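Local coordinates for protein thiosulfate reductase (Thermus thermophilus, PDB 2VPZ) that probably acts as a molybdenum oxidoreductase on sulfur compounds, carrying two molybdopterin guanine dinucleotides and a [4Fe-4S] cluster, at residues A[214-217]-A[218-222]; A[377-380]-A[381-384]; A[495-498]-A[499-503]; A[713-716]-A[717-720]. All coordinates share one frame; numbering follows the deposited sequence.

Overall arrangement
Following the chain from the N terminus, contact 1 (214-222) starts helix 216-227, the helix of the beta-alpha-beta unit between strands 202-206 and 231-235. Contact 2 (377-384) bends the long loop between helices 341-354 and 423-426, contact 3 (495-503) closes the hairpin of strands 493-495 and 501-503, and contact 4 (713-720) makes a turn between strands 692-696 and 724-725. Each is a continuous stretch, so the four run in series without nesting or crossing. Contacts 1 and 3 have centres about 17 Å apart and nearest atoms about 6 Å apart. Contacts 1 and 4 each hold a different pterin cofactor, whereas contact 2 lies away from the annotated sites.

Contact 1: residues A[214-217]-A[218-222]; sequences THNT and QLQDF. With MGD (2-amino-5,6-dimercapto-7-methyl-3,7,8a,9-tetrahydro-8-oxa-1,3,9,10-tetraaza-anthracen-4-one guanosine dinucleotide), chain I; SF4 (iron/sulfur cluster), chain G.
H215 and L219 meet at the start of helix 216-227, where the N-cap carbonyl H215 O accepts L219 N at 3.2 Å. The same amide also reaches N216 O at 2.9 Å, from above the carbonyl plane, while Q220 N approaches N216 O within that plane, so two donors grip this oxygen. One residue on, D221 N to T217 O is the shortest and straightest of these bonds, 2.8 Å with 170° at the hydrogen. The tight part lies toward the cofactors. One face of the H215 ring meets a pterin: MGD N22 of chain I sits 3.7 Å above the ring plane, over its centre; W49 also stacks with the imidazole, and cluster sulfur S4 lies at the ring edge. CG stands anti to the carbonyl carbon (chi1 -89°), which carries the ring away from the helix to the pterin. T214 N donates to MGD N20 at 3.1 Å, nearly straight at 172°, whereas T214 OG1 is buried without a polar partner. N216 N comes within 3.4 Å of cluster S4. Q218 belongs to this buried interior too: it folds back, CG 3.7 Å from H215 CB, and its NE2 donates to a water that in turn donates to H215 O. The side nearer solvent is that of D221, partly exposed, which runs beside T217 and puts OD1 into a salt bridge with R75, while T217 OG1 bonds K73 and W49. With a pterin over one face of H215 and the iron-sulfur cluster at its edge, the chemistry is consistent with this helix start lying on the route for electrons between cluster and molybdenum cofactor.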
# COMPACT_ATOMS: atom_id res chain seq x y z
N THR A 214 -15.04 2.49 26.77
CA THR A 214 -15.66 3.18 25.69
C THR A 214 -16.59 4.38 25.99
O THR A 214 -17.53 4.69 25.22
CB THR A 214 -16.28 2.03 24.78
OG1 THR A 214 -15.94 2.23 23.42
CG2 THR A 214 -17.76 1.86 25.00
N HIS A 215 -16.31 5.05 27.13
CA HIS A 215 -17.00 6.27 27.60
C HIS A 215 -16.98 7.21 26.39
O HIS A 215 -15.92 7.59 25.87
CB HIS A 215 -16.28 6.91 28.85
CG HIS A 215 -16.73 6.39 30.17
ND1 HIS A 215 -16.00 6.50 31.33
CD2 HIS A 215 -17.84 5.73 30.51
CE1 HIS A 215 -16.64 5.92 32.32
NE2 HIS A 215 -17.77 5.44 31.84
N ASN A 216 -18.18 7.57 25.98
CA ASN A 216 -18.40 8.40 24.81
C ASN A 216 -17.45 9.56 24.51
O ASN A 216 -16.55 9.46 23.65
CB ASN A 216 -19.83 8.91 24.75
CG ASN A 216 -20.25 9.36 23.37
OD1 ASN A 216 -19.40 9.45 22.48
ND2 ASN A 216 -21.55 9.63 23.17
N THR A 217 -17.64 10.66 25.23
CA THR A 217 -16.89 11.90 25.03
C THR A 217 -15.38 11.78 25.07
O THR A 217 -14.66 12.44 24.29
CB THR A 217 -17.30 13.04 26.03
OG1 THR A 217 -18.65 12.89 26.43
CG2 THR A 217 -17.09 14.43 25.39
N GLN A 218 -14.86 10.94 25.96
CA GLN A 218 -13.42 10.80 26.04
C GLN A 218 -12.88 9.99 24.83
O GLN A 218 -11.72 10.12 24.49
CB GLN A 218 -12.95 10.23 27.40
CG GLN A 218 -13.22 8.74 27.69
CD GLN A 218 -12.14 8.04 28.58
OE1 GLN A 218 -11.42 8.68 29.37
NE2 GLN A 218 -12.07 6.71 28.47
N LEU A 219 -13.73 9.19 24.19
CA LEU A 219 -13.30 8.46 22.98
C LEU A 219 -13.16 9.56 21.88
O LEU A 219 -12.13 9.69 21.22
CB LEU A 219 -14.33 7.40 22.55
CG LEU A 219 -13.90 6.37 21.49
CD1 LEU A 219 -12.44 5.94 21.73
CD2 LEU A 219 -14.87 5.15 21.49
N GLN A 220 -14.22 10.34 21.72
CA GLN A 220 -14.24 11.46 20.80
C GLN A 220 -13.00 12.35 20.99
O GLN A 220 -12.25 12.58 20.05
CB GLN A 220 -15.49 12.32 20.99
CG GLN A 220 -16.77 11.65 20.60
CD GLN A 220 -17.97 12.52 20.82
OE1 GLN A 220 -19.06 12.06 21.17
NE2 GLN A 220 -17.76 13.83 20.65
N ASP A 221 -12.77 12.85 22.21
CA ASP A 221 -11.64 13.74 22.50
C ASP A 221 -10.24 13.15 22.22
O ASP A 221 -9.34 13.81 21.64
CB ASP A 221 -11.68 14.24 23.98
CG ASP A 221 -12.92 15.12 24.29
OD1 ASP A 221 -13.50 15.69 23.33
OD2 ASP A 221 -13.26 15.25 25.49
N PHE A 222 -10.04 11.90 22.64
CA PHE A 222 -8.79 11.15 22.42
C PHE A 222 -8.54 11.06 20.89
O PHE A 222 -7.42 11.31 20.42
CB PHE A 222 -8.91 9.74 23.04
CG PHE A 222 -7.66 8.85 22.86
CD1 PHE A 222 -6.43 9.18 23.45
CD2 PHE A 222 -7.74 7.66 22.13
CE1 PHE A 222 -5.31 8.34 23.33
CE2 PHE A 222 -6.63 6.81 21.98
CZ PHE A 222 -5.41 7.14 22.59
PB MGD I . -7.57 0.62 34.07
O1B MGD I . -7.68 -0.36 35.18
O2B MGD I . -6.74 1.80 34.22
O3B MGD I . -9.13 0.87 33.87
O3A MGD I . -11.42 1.29 32.83
PA MGD I . -10.04 1.98 33.17
O1A MGD I . -10.43 3.08 34.04
O2A MGD I . -9.43 2.44 31.93
O5' MGD I . -7.08 -0.09 32.78
C5' MGD I . -7.25 -1.45 32.36
C4' MGD I . -5.86 -1.71 31.79
O4' MGD I . -5.06 -1.70 32.96
C3' MGD I . -5.59 -3.09 31.13
O3' MGD I . -4.93 -2.93 29.85
C2' MGD I . -4.61 -3.81 32.10
O2' MGD I . -3.53 -4.35 31.34
C1' MGD I . -3.99 -2.66 32.84
N9 MGD I . -3.12 -2.93 34.01
C8 MGD I . -3.23 -3.97 34.89
N7 MGD I . -2.26 -3.93 35.85
C5 MGD I . -1.49 -2.85 35.56
C6 MGD I . -0.25 -2.27 36.12
O6 MGD I . 0.21 -2.79 37.14
N1 MGD I . 0.27 -1.18 35.56
C2 MGD I . -0.27 -0.62 34.44
N2 MGD I . 0.30 0.51 33.90
N3 MGD I . -1.41 -1.10 33.86
C4 MGD I . -2.06 -2.19 34.36
C10 MGD I . -12.52 1.01 33.67
C11 MGD I . -13.47 2.13 33.43
O11 MGD I . -13.99 1.99 32.09
C12 MGD I . -14.52 2.31 34.56
S12 MGD I . -14.07 2.43 36.17
C13 MGD I . -15.88 2.40 34.31
S13 MGD I . -16.97 2.73 35.58
C14 MGD I . -16.43 2.25 32.92
N15 MGD I . -17.04 1.01 32.62
C16 MGD I . -17.13 0.55 31.33
C17 MGD I . -17.80 -0.73 30.91
O17 MGD I . -18.38 -1.44 31.77
N18 MGD I . -17.85 -1.06 29.57
C19 MGD I . -17.20 -0.27 28.68
N19 MGD I . -17.20 -0.68 27.43
N20 MGD I . -16.52 0.89 28.95
C21 MGD I . -16.51 1.34 30.25
N22 MGD I . -15.87 2.43 30.62
C23 MGD I . -15.34 2.62 31.93
FE1 SF4 G . -22.93 7.14 27.13
FE2 SF4 G . -22.06 4.79 25.99
FE3 SF4 G . -22.42 5.00 28.71
FE4 SF4 G . -24.61 4.94 27.06
S1 SF4 G . -23.08 3.24 27.35
S2 SF4 G . -24.26 6.38 28.85
S3 SF4 G . -23.81 6.08 25.25
S4 SF4 G . -20.86 6.16 27.43
O HOH W 1 -13.17 6.03 26.06

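Contact 2: residues A[377-380]-A[381-384]; sequences PPLP and LEPA
L379 and E382 face each other across a beta turn of type VIII in the surface loop between helices 341-354 and 423-426. The evidence is the 6.0 Å separation of L379 CA and E382 CA, together with a helical backbone at P380 and an extended one at L381 (phi/psi -109/131). No clear hydrogen bond closes it, as is usual for this turn type. L381, E382 and P380 bury most surface here. P380 takes the first corner, its ring fixing phi, and L381 takes the second, its side chain turned outward from the bend. E382 does the folding back: its chain bends at chi2 (87°), which returns the carboxylate over the backbone of L379. There OE1 comes to 3.2 Å from L379 O, an acceptor against an acceptor, so that approach is no bond, and OE2 lies 4.1 Å from L379 CB. The turn is anchored to the rest of the chain by L379, whose side chain packs on F155, A158 and A159 of helix 149-160, and by P378 O, which is hydrogen-bonded to Y534 OH. The first of the two glutamate oxygens, E382 OE1, also grazes the proline ring before the turn, 3.9 Å from P378 CB.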
# COMPACT_ATOMS: atom_id res chain seq x y z
N PRO A 377 -36.70 19.78 55.46
CA PRO A 377 -36.06 19.85 56.77
C PRO A 377 -34.66 19.17 56.62
O PRO A 377 -34.50 18.30 55.74
CB PRO A 377 -36.95 19.01 57.69
CG PRO A 377 -38.25 18.78 56.96
CD PRO A 377 -38.06 19.21 55.52
N PRO A 378 -33.64 19.58 57.41
CA PRO A 378 -32.34 18.91 57.28
C PRO A 378 -32.49 17.38 57.49
O PRO A 378 -33.41 16.93 58.18
CB PRO A 378 -31.50 19.54 58.38
CG PRO A 378 -31.95 20.96 58.34
CD PRO A 378 -33.48 20.82 58.17
N LEU A 379 -31.60 16.58 56.92
CA LEU A 379 -31.68 15.13 57.07
C LEU A 379 -31.08 14.61 58.42
O LEU A 379 -30.11 15.21 58.92
CB LEU A 379 -30.93 14.44 55.89
CG LEU A 379 -31.49 13.92 54.54
CD1 LEU A 379 -32.99 14.14 54.40
CD2 LEU A 379 -30.71 14.57 53.39
N PRO A 380 -31.69 13.57 59.08
CA PRO A 380 -31.02 13.18 60.32
C PRO A 380 -29.44 13.14 60.14
O PRO A 380 -28.72 13.78 60.90
CB PRO A 380 -31.60 11.80 60.62
CG PRO A 380 -33.04 11.88 60.12
CD PRO A 380 -33.02 12.93 58.97
N LEU A 381 -28.91 12.42 59.15
CA LEU A 381 -27.44 12.41 58.93
C LEU A 381 -27.10 13.17 57.65
O LEU A 381 -27.71 12.92 56.61
CB LEU A 381 -26.88 10.99 58.84
CG LEU A 381 -27.27 10.01 59.94
CD1 LEU A 381 -27.46 8.64 59.35
CD2 LEU A 381 -26.22 9.97 61.02
N GLU A 382 -26.13 14.09 57.73
CA GLU A 382 -25.66 14.92 56.61
C GLU A 382 -24.24 14.44 56.24
O GLU A 382 -23.54 13.89 57.10
CB GLU A 382 -25.66 16.41 56.99
CG GLU A 382 -26.39 17.38 56.00
CD GLU A 382 -27.90 17.54 56.28
OE1 GLU A 382 -28.30 17.42 57.46
OE2 GLU A 382 -28.68 17.81 55.33
N PRO A 383 -23.77 14.65 54.98
CA PRO A 383 -22.43 14.17 54.64
C PRO A 383 -21.18 15.03 55.01
O PRO A 383 -21.32 16.21 55.33
CB PRO A 383 -22.53 13.93 53.13
CG PRO A 383 -23.55 15.02 52.65
CD PRO A 383 -24.30 15.52 53.91
N ALA A 384 -19.99 14.42 54.98
CA ALA A 384 -18.72 15.12 55.22
C ALA A 384 -17.73 14.91 54.03
O ALA A 384 -17.00 13.92 53.98
CB ALA A 384 -18.06 14.69 56.58

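Contact 3: residues A[495-498]-A[499-503]; sequences VAHK and TPFIQ
A beta hairpin joins strands 493-495 and 501-503, and V495 and F501 are its last antiparallel hydrogen-bonded pair before the loop. The register rests on two backbone bonds, V495 N to F501 O at 3.0 Å and F501 N to V495 O at 3.3 Å; beside them P500 CA makes a CA-H...O contact with V495 O. Both side chains leave on the same face of the sheet. F501 CG lies between the backbone N and the carbonyl carbon (chi1 59°), which lays the ring along V495 so that V495 CB stands over its face, 4.0 Å from the ring centroid and 19° off the normal, a CH-pi contact. The edge of the same ring is aimed at H497: CE2 of F501 lies 3.9 Å above the imidazole plane, toward its rim, in an edge-to-face pair with planes 75° apart. H497 in turn fixes the bend, because its ND1 accepts the T499 backbone N at 3.2 Å from slightly outside the ring plane. Putting an alanine at H497 would probably leave T499 N without this acceptor and strip the edge of F501 of its aromatic partner, making the loop freer to move. H497 also makes an edge-to-face pair with H192. The hairpin supplies the edge strand 493-495 and the central strand 501-503 of a three-stranded antiparallel sheet, with 563-565 on the other side of 501-503, bonded through L564 to I502, while F501 packs on T563 and V565 and on P72 and K73 of a neighbouring loop.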
# COMPACT_ATOMS: atom_id res chain seq x y z
N VAL A 495 -23.79 18.09 35.79
CA VAL A 495 -22.41 17.76 35.45
C VAL A 495 -21.41 18.93 35.58
O VAL A 495 -21.54 19.96 34.88
CB VAL A 495 -22.30 17.15 33.97
CG1 VAL A 495 -20.86 16.63 33.71
CG2 VAL A 495 -23.33 16.03 33.77
N ALA A 496 -20.43 18.78 36.48
CA ALA A 496 -19.36 19.78 36.68
C ALA A 496 -18.52 19.73 35.40
O ALA A 496 -18.10 18.64 34.94
CB ALA A 496 -18.51 19.49 37.94
N HIS A 497 -18.22 20.89 34.85
CA HIS A 497 -17.58 20.93 33.54
C HIS A 497 -17.02 22.32 33.17
O HIS A 497 -17.27 23.32 33.84
CB HIS A 497 -18.68 20.52 32.49
CG HIS A 497 -18.21 20.17 31.12
ND1 HIS A 497 -18.15 21.07 30.09
CD2 HIS A 497 -17.80 19.01 30.61
CE1 HIS A 497 -17.70 20.50 29.00
NE2 HIS A 497 -17.48 19.23 29.29
N LYS A 498 -16.27 22.36 32.07
CA LYS A 498 -15.74 23.63 31.51
C LYS A 498 -16.99 24.60 31.52
O LYS A 498 -16.92 25.72 32.04
CB LYS A 498 -15.23 23.38 30.08
CG LYS A 498 -14.23 24.39 29.48
CD LYS A 498 -13.81 24.03 28.02
CE LYS A 498 -12.28 23.89 27.85
NZ LYS A 498 -11.76 24.52 26.57
N THR A 499 -18.10 24.13 30.93
CA THR A 499 -19.39 24.83 30.89
C THR A 499 -20.42 23.92 31.62
O THR A 499 -21.09 23.11 30.96
CB THR A 499 -19.89 25.08 29.42
OG1 THR A 499 -20.26 23.86 28.80
CG2 THR A 499 -18.80 25.80 28.61
N PRO A 500 -20.58 24.06 32.97
CA PRO A 500 -21.53 23.23 33.73
C PRO A 500 -22.88 23.07 33.06
O PRO A 500 -23.36 24.02 32.47
CB PRO A 500 -21.68 23.95 35.08
CG PRO A 500 -20.54 24.93 35.17
CD PRO A 500 -20.20 25.27 33.71
N PHE A 501 -23.52 21.90 33.15
CA PHE A 501 -24.83 21.73 32.55
C PHE A 501 -25.80 20.83 33.33
O PHE A 501 -25.40 20.09 34.24
CB PHE A 501 -24.74 21.33 31.05
CG PHE A 501 -23.97 20.03 30.77
CD1 PHE A 501 -24.66 18.82 30.57
CD2 PHE A 501 -22.57 20.02 30.70
CE1 PHE A 501 -23.96 17.61 30.30
CE2 PHE A 501 -21.85 18.82 30.44
CZ PHE A 501 -22.55 17.61 30.24
N ILE A 502 -27.08 20.91 32.98
CA ILE A 502 -28.15 20.17 33.62
C ILE A 502 -28.94 19.35 32.57
O ILE A 502 -29.31 19.89 31.52
CB ILE A 502 -29.12 21.18 34.37
CG1 ILE A 502 -28.31 22.04 35.33
CG2 ILE A 502 -30.26 20.42 35.09
CD1 ILE A 502 -29.07 23.25 35.94
N GLN A 503 -29.16 18.06 32.83
CA GLN A 503 -29.91 17.22 31.89
C GLN A 503 -31.22 16.69 32.48
O GLN A 503 -31.32 16.49 33.69
CB GLN A 503 -29.07 16.02 31.41
CG GLN A 503 -27.57 16.24 31.27
CD GLN A 503 -26.85 15.11 30.54
OE1 GLN A 503 -26.16 15.34 29.55
NE2 GLN A 503 -27.03 13.89 31.02

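Contact 4: residues A[713-716]-A[717-720]; sequences GASD and NYLQ. With MGD (2-amino-5,6-dimercapto-7-methyl-3,7,8a,9-tetrahydro-8-oxa-1,3,9,10-tetraaza-anthracen-4-one guanosine dinucleotide), chain H.
D716 to L719 forms a type I beta turn, its inner residues N717 and Y718 both helical in phi/psi, in a loop of the molybdopterin dinucleotide binding domain. L719 N closes it on D716 O at 3.0 Å. S715 adds a side-chain bond: with OG anti to the backbone N (chi1 165°), it accepts Y718 N at 3.1 Å and lies in the plane of the Y718 ring, 3.3 Å from CD1. The hydroxyl of Y718 goes to E471. D716 and Q720 reach the pterin of MGD in chain H together, their carboxylate and amide planes 79° apart. Q720 NE2 donates to D716 OD2 at 3.2 Å, meeting the anti side of the carboxylate, while D716 OD1 is held by H697. Exchanging Q720 for an alanine would probably leave D716 OD2 without its amide donor and the pterin amino group without a weak acceptor. OD2 receives the pterin N18 at 3.2 Å and, weakly, the amino N19; Q720 OE1 takes a second weak bond from MGD N19 at 3.0 Å.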
# COMPACT_ATOMS: atom_id res chain seq x y z
N GLY A 713 -18.40 -17.97 29.27
CA GLY A 713 -17.15 -17.37 29.72
C GLY A 713 -16.74 -17.66 31.16
O GLY A 713 -17.40 -18.44 31.85
N ALA A 714 -15.67 -17.03 31.64
CA ALA A 714 -15.16 -17.16 33.01
C ALA A 714 -15.41 -15.86 33.77
O ALA A 714 -15.25 -14.79 33.19
CB ALA A 714 -13.66 -17.46 32.99
N SER A 715 -15.78 -15.93 35.05
CA SER A 715 -16.00 -14.74 35.88
C SER A 715 -14.68 -14.30 36.58
O SER A 715 -14.09 -15.11 37.28
CB SER A 715 -17.06 -14.98 36.97
OG SER A 715 -17.02 -13.96 37.96
N ASP A 716 -14.21 -13.06 36.39
CA ASP A 716 -12.98 -12.62 37.07
C ASP A 716 -13.20 -12.51 38.61
O ASP A 716 -12.33 -12.94 39.41
CB ASP A 716 -12.43 -11.28 36.49
CG ASP A 716 -13.29 -10.04 36.82
OD1 ASP A 716 -14.50 -10.03 36.54
OD2 ASP A 716 -12.71 -9.07 37.35
N ASN A 717 -14.37 -11.99 39.00
CA ASN A 717 -14.79 -11.81 40.41
C ASN A 717 -14.89 -13.13 41.21
O ASN A 717 -14.57 -13.16 42.40
CB ASN A 717 -16.15 -11.11 40.51
CG ASN A 717 -16.38 -10.50 41.88
OD1 ASN A 717 -17.41 -10.72 42.53
ND2 ASN A 717 -15.41 -9.73 42.33
N TYR A 718 -15.35 -14.21 40.58
CA TYR A 718 -15.40 -15.49 41.28
C TYR A 718 -13.97 -16.01 41.51
O TYR A 718 -13.75 -16.91 42.32
CB TYR A 718 -16.23 -16.54 40.55
CG TYR A 718 -17.69 -16.55 40.94
CD1 TYR A 718 -18.56 -15.62 40.41
CD2 TYR A 718 -18.20 -17.50 41.84
CE1 TYR A 718 -19.91 -15.61 40.76
CE2 TYR A 718 -19.56 -17.50 42.21
CZ TYR A 718 -20.41 -16.55 41.65
OH TYR A 718 -21.75 -16.52 41.96
N LEU A 719 -12.99 -15.46 40.81
CA LEU A 719 -11.60 -15.90 40.99
C LEU A 719 -10.85 -14.98 41.93
O LEU A 719 -9.76 -15.30 42.39
CB LEU A 719 -10.86 -15.94 39.65
CG LEU A 719 -11.19 -17.09 38.73
CD1 LEU A 719 -10.87 -16.74 37.27
CD2 LEU A 719 -10.39 -18.31 39.17
N GLN A 720 -11.43 -13.80 42.18
CA GLN A 720 -10.83 -12.80 43.07
C GLN A 720 -11.33 -13.07 44.49
O GLN A 720 -12.23 -12.43 45.03
CB GLN A 720 -11.14 -11.38 42.55
CG GLN A 720 -10.27 -11.00 41.33
CD GLN A 720 -10.98 -10.19 40.24
OE1 GLN A 720 -12.21 -10.09 40.21
NE2 GLN A 720 -10.19 -9.62 39.31
PB MGD H . -23.24 -4.17 36.93
O1B MGD H . -22.59 -5.51 36.76
O2B MGD H . -23.72 -3.43 35.71
O3B MGD H . -22.23 -3.38 37.90
O3A MGD H . -20.68 -2.24 39.50
PA MGD H . -22.23 -2.41 39.20
O1A MGD H . -22.96 -1.18 38.68
O2A MGD H . -22.78 -3.18 40.34
O5' MGD H . -24.52 -4.32 37.83
C5' MGD H . -25.69 -3.54 37.61
C4' MGD H . -26.83 -4.26 38.34
O4' MGD H . -27.86 -3.28 38.26
C3' MGD H . -27.36 -5.49 37.66
O3' MGD H . -27.98 -6.27 38.69
C2' MGD H . -28.39 -4.89 36.69
O2' MGD H . -29.32 -5.91 36.38
C1' MGD H . -29.02 -3.76 37.51
N9 MGD H . -29.69 -2.61 36.79
C8 MGD H . -29.33 -2.09 35.62
N7 MGD H . -30.09 -1.04 35.24
C5 MGD H . -30.98 -0.81 36.23
C6 MGD H . -32.08 0.20 36.55
O6 MGD H . -32.43 1.12 35.73
N1 MGD H . -32.71 0.03 37.76
C2 MGD H . -32.41 -0.96 38.66
N2 MGD H . -33.06 -1.11 39.86
N3 MGD H . -31.43 -1.83 38.41
C4 MGD H . -30.69 -1.86 37.25
C10 MGD H . -19.87 -1.19 38.87
C11 MGD H . -18.56 -1.15 39.58
O11 MGD H . -18.16 -2.51 39.74
C12 MGD H . -17.48 -0.34 38.98
S12 MGD H . -17.73 1.28 38.47
C13 MGD H . -16.23 -0.79 38.87
S13 MGD H . -14.94 0.01 38.18
C14 MGD H . -15.73 -2.03 39.37
N15 MGD H . -15.34 -2.89 38.21
C16 MGD H . -15.05 -4.19 38.56
C17 MGD H . -14.15 -5.11 37.86
O17 MGD H . -13.58 -4.75 36.79
N18 MGD H . -13.95 -6.31 38.39
C19 MGD H . -14.54 -6.73 39.53
N19 MGD H . -14.37 -8.00 40.01
N20 MGD H . -15.34 -5.91 40.22
C21 MGD H . -15.66 -4.69 39.81
N22 MGD H . -16.52 -3.94 40.50
C23 MGD H . -16.82 -2.57 40.24